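Side-chain contacts in 3',5'-cyclic-nucleotide phosphodiesterase 1 (PDB 4OJV), which is a zinc-containing yeast enzyme of the class-II cyclic-nucleotide phosphodiesterase family, within the wider metallo-hydrolase clan: residues F227-D232 / C238-G243; H168-L173 / R184-K189. One frame throughout, in Å; residues are numbered along the deposited sequence.

Contact 1. Residues F227-D232 / C238-G243; sequences FYIFRD and CIIVCG
A beta hairpin forms this contact: F227 to R231, at the end of strand 222-232, pair with C242 to C238 across a five-residue turn, the short strand axes 4.7 Å apart and 159° from parallel. It lies inside the mixed sheet that has strands 204-215 and 273-279 on its flanks, consistent with the metallo-beta-lactamase-like alpha-beta fold of the clan. Y228 with V241 and F230 with I239 are the hydrogen-bonded pairs, each held by two N-H...O bonds, V241 N to Y228 O being the shortest at 2.8 Å. Side chains alternate between the faces. I229 and I240, on the side of F227 and C242, meet helix 256-267 at F260; on the other side F230 CB rests 4.0 Å from I239 CG1, and the Y228 ring leads away until its hydroxyl bonds I126 O. R231 lays its aliphatic part along C238, CB being 3.6 Å from SG, before its guanidinium pairs with D205. The strand end at G243 lies close to the zinc site, where D244 is a ligand of both zinc ions. Here F227 swings its ring across the partner strand. With CG beside the backbone N (chi1 -79°), the ring puts CE1 3.5 Å from C242 CB, and C242 SG makes a sulfur-aromatic contact over one ring face, 3.6 Å from the F227 centroid and only 6° off its normal.

Contact 2. Residues H168-L173 / R184-K189; sequences HVFNDL and RKLKLK
The backbones of F170 and L188 stay well apart, their CA atoms 9.9 Å from each other, so side chains alone bridge the segments. F170 points from the turn after helix 159-169 toward strand 186-190, and L186 and L188, alternate residues of that strand, point back toward it. The nearest approach is F170 CE1 to L186 CD2, 3.8 Å, with F170 CZ almost as near to the same methyl. The two side chains cross at about a right angle, and the methyl comes to the ring obliquely. L186 carries CG anti to its backbone N (chi1 -171°), which extends the branched end in the direction of the phenyl ring. L188 CD1 makes the looser contact, 4.4 Å from F170 CD2, at the opposite end of the ring but on the same side of its plane, also oblique. From within its own segment V169 CG1 covers the other ring face, 4.0 Å above the plane and over the centre. The arrangement belongs to a beta-alpha-beta unit: strand 153-157, helix 159-169 and strand 186-190, outermost in its sheet within this chain, with L186 and L188 also touching I155. F170 is the centre of an inverse gamma turn, and N171 follows with an Asx turn, its OD1 accepting from L173 N at 3.0 Å with the donor above the carbonyl plane. D172 then faces the second subunit, where its carboxylate accepts from the backbone N atoms of that subunit's V217, K218 and T219. On the strand side, K187 folds back so that NZ bonds R184 O at 2.7 Å.

In the fold
After the first strands of the eight-stranded sheet, the chain runs through strand 153-157 and helix 159-169, and contact 2 then closes a loop of ten residues, none helical or extended, by bringing the turn that follows that helix against strand 186-190. Within this chain that strand is an edge strand of the eight-stranded sheet. The chain next passes through strands 197-198 and 204-215 into the seven-stranded sheet, where contact 1 closes the short turn between strands 222-232 and 238-242. Following in series, the two contacts neither nest nor cross. The centres of contacts 1 and 2 lie about 25 Å apart; contact 1 is near the centre of the chain, contact 2 toward its periphery beside the second subunit.

Contact 1. Residues F227-D232 / C238-G243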
ATOM      1  N   PHE A 227      -3.240 -20.045 -10.077  1.00 10.83           N
ATOM      2  CA  PHE A 227      -3.454 -19.557 -11.434  1.00 11.16           C
ATOM      3  C   PHE A 227      -4.959 -19.592 -11.693  1.00 10.67           C
ATOM      4  O   PHE A 227      -5.632 -20.576 -11.351  1.00 12.51           O
ATOM      5  CB  PHE A 227      -2.802 -20.498 -12.443  1.00 11.97           C
ATOM      6  CG  PHE A 227      -1.298 -20.353 -12.598  1.00 11.43           C
ATOM      7  CD1 PHE A 227      -0.501 -19.585 -11.742  1.00 11.14           C
ATOM      8  CD2 PHE A 227      -0.669 -21.048 -13.630  1.00 12.62           C
ATOM      9  CE1 PHE A 227       0.874 -19.503 -11.940  1.00 11.74           C
ATOM     10  CE2 PHE A 227       0.698 -20.973 -13.825  1.00 13.04           C
ATOM     11  CZ  PHE A 227       1.474 -20.201 -12.982  1.00 12.22           C
ATOM     12  N   TYR A 228      -5.486 -18.527 -12.285  1.00 10.71           N
ATOM     13  CA  TYR A 228      -6.893 -18.477 -12.662  1.00 11.13           C
ATOM     14  C   TYR A 228      -7.067 -18.454 -14.164  1.00 11.62           C
ATOM     15  O   TYR A 228      -6.490 -17.606 -14.848  1.00 12.10           O
ATOM     16  CB  TYR A 228      -7.538 -17.216 -12.093  1.00 10.89           C
ATOM     17  CG  TYR A 228      -7.775 -17.234 -10.603  1.00 10.19           C
ATOM     18  CD1 TYR A 228      -8.844 -17.939 -10.059  1.00 10.63           C
ATOM     19  CD2 TYR A 228      -6.945 -16.519  -9.733  1.00 10.36           C
ATOM     20  CE1 TYR A 228      -9.080 -17.944  -8.695  1.00 10.64           C
ATOM     21  CE2 TYR A 228      -7.170 -16.523  -8.366  1.00 10.54           C
ATOM     22  CZ  TYR A 228      -8.241 -17.236  -7.852  1.00 10.20           C
ATOM     23  OH  TYR A 228      -8.504 -17.271  -6.499  1.00 11.32           O
ATOM     24  N   ILE A 229      -7.887 -19.373 -14.671  1.00 11.67           N
ATOM     25  CA  ILE A 229      -8.368 -19.295 -16.052  1.00 12.16           C
ATOM     26  C   ILE A 229      -9.738 -18.630 -16.052  1.00 10.81           C
ATOM     27  O   ILE A 229     -10.631 -19.050 -15.310  1.00 12.16           O
ATOM     28  CB  ILE A 229      -8.494 -20.682 -16.723  1.00 12.24           C
ATOM     29  CG1 ILE A 229      -7.179 -21.463 -16.597  1.00 13.47           C
ATOM     30  CG2 ILE A 229      -8.940 -20.533 -18.182  1.00 13.85           C
ATOM     31  CD1 ILE A 229      -7.242 -22.885 -17.120  1.00 14.37           C
ATOM     32  N   PHE A 230      -9.897 -17.596 -16.875  1.00 10.46           N
ATOM     33  CA  PHE A 230     -11.211 -17.008 -17.138  1.00 11.36           C
ATOM     34  C   PHE A 230     -11.592 -17.322 -18.571  1.00 11.11           C
ATOM     35  O   PHE A 230     -10.843 -17.007 -19.487  1.00 11.75           O
ATOM     36  CB  PHE A 230     -11.223 -15.495 -16.883  1.00 11.79           C
ATOM     37  CG  PHE A 230     -10.984 -15.132 -15.446  1.00 11.77           C
ATOM     38  CD1 PHE A 230      -9.689 -14.948 -14.962  1.00 11.91           C
ATOM     39  CD2 PHE A 230     -12.051 -15.030 -14.557  1.00 12.51           C
ATOM     40  CE1 PHE A 230      -9.475 -14.636 -13.629  1.00 12.48           C
ATOM     41  CE2 PHE A 230     -11.840 -14.719 -13.220  1.00 13.10           C
ATOM     42  CZ  PHE A 230     -10.547 -14.531 -12.761  1.00 12.15           C
ATOM     43  N   ARG A 231     -12.756 -17.945 -18.744  1.00 12.75           N
ATOM     44  CA  ARG A 231     -13.227 -18.336 -20.071  1.00 12.75           C
ATOM     45  C   ARG A 231     -14.554 -17.670 -20.390  1.00 11.77           C
ATOM     46  O   ARG A 231     -15.526 -17.822 -19.647  1.00 13.17           O
ATOM     47  CB  ARG A 231     -13.360 -19.853 -20.169  1.00 13.78           C
ATOM     48  CG  ARG A 231     -13.983 -20.327 -21.484  1.00 14.36           C
ATOM     49  CD  ARG A 231     -13.837 -21.828 -21.676  1.00 16.49           C
ATOM     50  NE  ARG A 231     -14.490 -22.551 -20.594  1.00 15.84           N
ATOM     51  CZ  ARG A 231     -14.085 -23.717 -20.108  1.00 16.52           C
ATOM     52  NH1 ARG A 231     -13.016 -24.325 -20.620  1.00 18.92           N
ATOM     53  NH2 ARG A 231     -14.756 -24.278 -19.107  1.00 17.80           N
ATOM     54  N   ASP A 232     -14.590 -16.927 -21.490  1.00 12.53           N
ATOM     55  CA  ASP A 232     -15.847 -16.390 -21.987  1.00 13.18           C
ATOM     56  C   ASP A 232     -16.618 -17.529 -22.647  1.00 14.35           C
ATOM     57  O   ASP A 232     -16.140 -18.113 -23.616  1.00 15.05           O
ATOM     58  CB  ASP A 232     -15.592 -15.291 -23.007  1.00 14.36           C
ATOM     59  CG  ASP A 232     -16.864 -14.777 -23.620  1.00 15.07           C
ATOM     60  OD1 ASP A 232     -17.759 -14.387 -22.857  1.00 15.23           O
ATOM     61  OD2 ASP A 232     -16.971 -14.786 -24.858  1.00 16.66           O
ATOM     62  N   CYS A 238     -10.171 -17.364 -23.751  1.00 13.12           N
ATOM     63  CA  CYS A 238      -9.700 -17.425 -22.376  1.00 12.96           C
ATOM     64  C   CYS A 238      -8.517 -16.510 -22.137  1.00 12.15           C
ATOM     65  O   CYS A 238      -7.726 -16.225 -23.045  1.00 12.81           O
ATOM     66  CB  CYS A 238      -9.231 -18.834 -22.031  1.00 13.35           C
ATOM     67  SG  CYS A 238     -10.479 -20.109 -22.238  1.00 14.19           S
ATOM     68  N   ILE A 239      -8.384 -16.079 -20.887  1.00 11.57           N
ATOM     69  CA  ILE A 239      -7.142 -15.494 -20.402  1.00 11.84           C
ATOM     70  C   ILE A 239      -6.721 -16.242 -19.143  1.00 11.02           C
ATOM     71  O   ILE A 239      -7.557 -16.780 -18.419  1.00 12.03           O
ATOM     72  CB  ILE A 239      -7.261 -13.976 -20.131  1.00 12.80           C
ATOM     73  CG1 ILE A 239      -8.449 -13.680 -19.199  1.00 13.39           C
ATOM     74  CG2 ILE A 239      -7.317 -13.192 -21.440  1.00 13.50           C
ATOM     75  CD1 ILE A 239      -8.522 -12.253 -18.702  1.00 15.41           C
ATOM     76  N   ILE A 240      -5.415 -16.275 -18.902  1.00 11.09           N
ATOM     77  CA  ILE A 240      -4.848 -16.886 -17.706  1.00 11.42           C
ATOM     78  C   ILE A 240      -4.207 -15.762 -16.901  1.00 10.88           C
ATOM     79  O   ILE A 240      -3.399 -15.007 -17.431  1.00 11.23           O
ATOM     80  CB  ILE A 240      -3.789 -17.949 -18.061  1.00 11.53           C
ATOM     81  CG1 ILE A 240      -4.429 -19.099 -18.844  1.00 12.84           C
ATOM     82  CG2 ILE A 240      -3.083 -18.462 -16.808  1.00 13.47           C
ATOM     83  CD1 ILE A 240      -3.435 -20.060 -19.470  1.00 14.18           C
ATOM     84  N   VAL A 241      -4.595 -15.641 -15.635  1.00 11.02           N
ATOM     85  CA  VAL A 241      -4.069 -14.583 -14.780  1.00 11.07           C
ATOM     86  C   VAL A 241      -3.451 -15.263 -13.565  1.00 10.61           C
ATOM     87  O   VAL A 241      -4.146 -15.949 -12.812  1.00 11.44           O
ATOM     88  CB  VAL A 241      -5.156 -13.555 -14.378  1.00 11.29           C
ATOM     89  CG1 VAL A 241      -4.519 -12.386 -13.649  1.00 12.64           C
ATOM     90  CG2 VAL A 241      -5.915 -13.047 -15.600  1.00 12.85           C
ATOM     91  N   CYS A 242      -2.153 -15.042 -13.362  1.00 10.49           N
ATOM     92  CA  CYS A 242      -1.364 -15.861 -12.437  1.00 10.93           C
ATOM     93  C   CYS A 242      -0.979 -15.153 -11.151  1.00 10.84           C
ATOM     94  O   CYS A 242      -0.646 -13.961 -11.141  1.00 11.76           O
ATOM     95  CB  CYS A 242      -0.069 -16.316 -13.118  1.00 11.57           C
ATOM     96  SG  CYS A 242      -0.308 -17.243 -14.648  1.00 12.83           S
ATOM     97  N   GLY A 243      -0.975 -15.913 -10.063  1.00 10.75           N
ATOM     98  CA  GLY A 243      -0.277 -15.486  -8.856  1.00 11.16           C
ATOM     99  C   GLY A 243       1.202 -15.820  -8.920  1.00 10.55           C
ATOM    100  O   GLY A 243       1.645 -16.540  -9.831  1.00 10.97           O
TER

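Contact 2. Residues H168-L173 / R184-K189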
ATOM      1  N   HIS A 168      -5.884 -14.343   9.839  1.00  9.80           N
ATOM      2  CA  HIS A 168      -4.756 -13.425   9.996  1.00  9.95           C
ATOM      3  C   HIS A 168      -4.995 -12.012   9.554  1.00  9.91           C
ATOM      4  O   HIS A 168      -4.190 -11.146   9.884  1.00 10.71           O
ATOM      5  CB  HIS A 168      -3.510 -14.003   9.339  1.00 10.33           C
ATOM      6  CG  HIS A 168      -3.060 -15.284   9.973  1.00 10.44           C
ATOM      7  ND1 HIS A 168      -2.641 -15.342  11.255  1.00 11.01           N
ATOM      8  CD2 HIS A 168      -2.965 -16.564   9.466  1.00 11.66           C
ATOM      9  CE1 HIS A 168      -2.311 -16.605  11.555  1.00 11.97           C
ATOM     10  NE2 HIS A 168      -2.507 -17.356  10.461  1.00 12.75           N
ATOM     11  N   VAL A 169      -6.092 -11.758   8.834  1.00  9.23           N
ATOM     12  CA  VAL A 169      -6.372 -10.414   8.316  1.00  9.51           C
ATOM     13  C   VAL A 169      -7.648  -9.843   8.916  1.00  9.50           C
ATOM     14  O   VAL A 169      -7.594  -8.859   9.654  1.00  9.56           O
ATOM     15  CB  VAL A 169      -6.412 -10.391   6.768  1.00 10.07           C
ATOM     16  CG1 VAL A 169      -6.741  -8.991   6.267  1.00 11.84           C
ATOM     17  CG2 VAL A 169      -5.080 -10.846   6.191  1.00 11.14           C
ATOM     18  N   PHE A 170      -8.785 -10.462   8.596  1.00 10.06           N
ATOM     19  CA  PHE A 170     -10.073  -9.966   9.070  1.00 10.68           C
ATOM     20  C   PHE A 170     -10.343 -10.548  10.445  1.00 10.63           C
ATOM     21  O   PHE A 170     -11.215 -11.404  10.624  1.00 13.31           O
ATOM     22  CB  PHE A 170     -11.177 -10.293   8.066  1.00 11.82           C
ATOM     23  CG  PHE A 170     -10.961  -9.644   6.734  1.00 11.80           C
ATOM     24  CD1 PHE A 170     -11.152  -8.278   6.572  1.00 13.31           C
ATOM     25  CD2 PHE A 170     -10.541 -10.393   5.642  1.00 12.80           C
ATOM     26  CE1 PHE A 170     -10.928  -7.666   5.344  1.00 13.38           C
ATOM     27  CE2 PHE A 170     -10.317  -9.794   4.414  1.00 13.57           C
ATOM     28  CZ  PHE A 170     -10.521  -8.435   4.261  1.00 13.38           C
ATOM     29  N   ASN A 171      -9.558 -10.085  11.416  1.00 10.69           N
ATOM     30  CA  ASN A 171      -9.488 -10.737  12.724  1.00 11.25           C
ATOM     31  C   ASN A 171      -9.507  -9.756  13.893  1.00 11.19           C
ATOM     32  O   ASN A 171      -9.164 -10.121  15.013  1.00 12.71           O
ATOM     33  CB  ASN A 171      -8.252 -11.650  12.806  1.00 11.97           C
ATOM     34  CG  ASN A 171      -6.939 -10.877  12.725  1.00 10.78           C
ATOM     35  OD1 ASN A 171      -6.933  -9.649  12.706  1.00 11.33           O
ATOM     36  ND2 ASN A 171      -5.827 -11.595  12.713  1.00 11.41           N
ATOM     37  N   ASP A 172      -9.890  -8.508  13.624  1.00 10.84           N
ATOM     38  CA  ASP A 172      -9.979  -7.450  14.635  1.00 10.63           C
ATOM     39  C   ASP A 172      -8.637  -7.013  15.225  1.00 11.91           C
ATOM     40  O   ASP A 172      -8.594  -6.216  16.162  1.00 14.57           O
ATOM     41  CB  ASP A 172     -11.004  -7.817  15.721  1.00 11.48           C
ATOM     42  CG  ASP A 172     -12.415  -7.807  15.188  1.00 11.36           C
ATOM     43  OD1 ASP A 172     -12.746  -6.867  14.433  1.00 11.25           O
ATOM     44  OD2 ASP A 172     -13.219  -8.694  15.552  1.00 12.93           O
ATOM     45  N   LEU A 173      -7.549  -7.479  14.615  1.00 11.13           N
ATOM     46  CA  LEU A 173      -6.196  -7.133  15.040  1.00 11.59           C
ATOM     47  C   LEU A 173      -5.433  -6.456  13.886  1.00 10.41           C
ATOM     48  O   LEU A 173      -5.007  -5.309  13.994  1.00 11.97           O
ATOM     49  CB  LEU A 173      -5.467  -8.384  15.551  1.00 13.11           C
ATOM     50  CG  LEU A 173      -6.129  -9.119  16.724  1.00 15.34           C
ATOM     51  CD1 LEU A 173      -5.561 -10.520  16.885  1.00 17.48           C
ATOM     52  CD2 LEU A 173      -6.011  -8.335  18.026  1.00 17.73           C
ATOM     53  N   ARG A 184     -23.270  -8.523   5.969  1.00 16.33           N
ATOM     54  CA  ARG A 184     -22.529  -9.413   5.059  1.00 18.50           C
ATOM     55  C   ARG A 184     -22.155  -8.718   3.748  1.00 16.55           C
ATOM     56  O   ARG A 184     -22.207  -9.313   2.670  1.00 18.77           O
ATOM     57  CB  ARG A 184     -23.277 -10.738   4.817  1.00 21.43           C
ATOM     58  CG  ARG A 184     -23.655 -11.502   6.086  1.00 24.53           C
ATOM     59  CD  ARG A 184     -22.431 -11.952   6.877  1.00 29.61           C
ATOM     60  NE  ARG A 184     -22.772 -12.515   8.187  1.00 34.80           N
ATOM     61  CZ  ARG A 184     -22.860 -13.815   8.458  1.00 38.48           C
ATOM     62  NH1 ARG A 184     -22.645 -14.720   7.509  1.00 42.77           N
ATOM     63  NH2 ARG A 184     -23.171 -14.214   9.685  1.00 39.62           N
ATOM     64  N   LYS A 185     -21.781  -7.449   3.864  1.00 15.80           N
ATOM     65  CA  LYS A 185     -21.366  -6.649   2.712  1.00 16.62           C
ATOM     66  C   LYS A 185     -19.972  -7.039   2.206  1.00 14.79           C
ATOM     67  O   LYS A 185     -19.609  -6.703   1.077  1.00 15.31           O
ATOM     68  CB  LYS A 185     -21.414  -5.152   3.052  1.00 18.64           C
ATOM     69  CG  LYS A 185     -22.807  -4.576   3.301  1.00 22.54           C
ATOM     70  CD  LYS A 185     -22.758  -3.059   3.460  1.00 25.02           C
ATOM     71  CE  LYS A 185     -23.963  -2.523   4.224  1.00 29.42           C
ATOM     72  NZ  LYS A 185     -23.999  -1.031   4.252  1.00 35.48           N
ATOM     73  N   LEU A 186     -19.198  -7.724   3.046  1.00 13.58           N
ATOM     74  CA  LEU A 186     -17.936  -8.335   2.643  1.00 12.98           C
ATOM     75  C   LEU A 186     -17.975  -9.802   3.019  1.00 12.54           C
ATOM     76  O   LEU A 186     -18.190 -10.130   4.185  1.00 14.46           O
ATOM     77  CB  LEU A 186     -16.739  -7.657   3.310  1.00 14.56           C
ATOM     78  CG  LEU A 186     -15.365  -8.091   2.775  1.00 14.78           C
ATOM     79  CD1 LEU A 186     -15.182  -7.730   1.301  1.00 17.25           C
ATOM     80  CD2 LEU A 186     -14.251  -7.477   3.604  1.00 17.81           C
ATOM     81  N   LYS A 187     -17.787 -10.677   2.035  1.00 12.77           N
ATOM     82  CA  LYS A 187     -17.837 -12.121   2.246  1.00 13.94           C
ATOM     83  C   LYS A 187     -16.571 -12.795   1.756  1.00 13.00           C
ATOM     84  O   LYS A 187     -15.987 -12.358   0.769  1.00 14.02           O
ATOM     85  CB  LYS A 187     -19.019 -12.726   1.487  1.00 16.24           C
ATOM     86  CG  LYS A 187     -20.384 -12.366   2.047  1.00 20.01           C
ATOM     87  CD  LYS A 187     -21.468 -13.111   1.281  1.00 24.17           C
ATOM     88  CE  LYS A 187     -22.862 -12.648   1.672  1.00 25.58           C
ATOM     89  NZ  LYS A 187     -23.179 -11.305   1.113  1.00 29.74           N
ATOM     90  N   LEU A 188     -16.157 -13.854   2.444  1.00 13.24           N
ATOM     91  CA  LEU A 188     -15.073 -14.739   2.002  1.00 13.23           C
ATOM     92  C   LEU A 188     -15.669 -16.049   1.517  1.00 13.23           C
ATOM     93  O   LEU A 188     -16.460 -16.669   2.244  1.00 16.26           O
ATOM     94  CB  LEU A 188     -14.112 -15.036   3.156  1.00 15.34           C
ATOM     95  CG  LEU A 188     -13.227 -13.906   3.681  1.00 16.37           C
ATOM     96  CD1 LEU A 188     -12.565 -14.289   4.992  1.00 19.07           C
ATOM     97  CD2 LEU A 188     -12.151 -13.570   2.664  1.00 18.94           C
ATOM     98  N   LYS A 189     -15.304 -16.480   0.311  1.00 13.16           N
ATOM     99  CA  LYS A 189     -15.830 -17.723  -0.243  1.00 13.97           C
ATOM    100  C   LYS A 189     -14.727 -18.562  -0.868  1.00 13.83           C
ATOM    101  O   LYS A 189     -13.856 -18.056  -1.583  1.00 13.93           O
ATOM    102  CB  LYS A 189     -16.931 -17.430  -1.260  1.00 16.66           C
ATOM    103  CG  LYS A 189     -18.205 -16.891  -0.635  1.00 19.63           C
ATOM    104  CD  LYS A 189     -19.332 -16.803  -1.648  1.00 23.80           C
ATOM    105  CE  LYS A 189     -20.528 -16.068  -1.065  1.00 29.35           C
ATOM    106  NZ  LYS A 189     -21.685 -16.095  -1.999  1.00 33.36           N
TER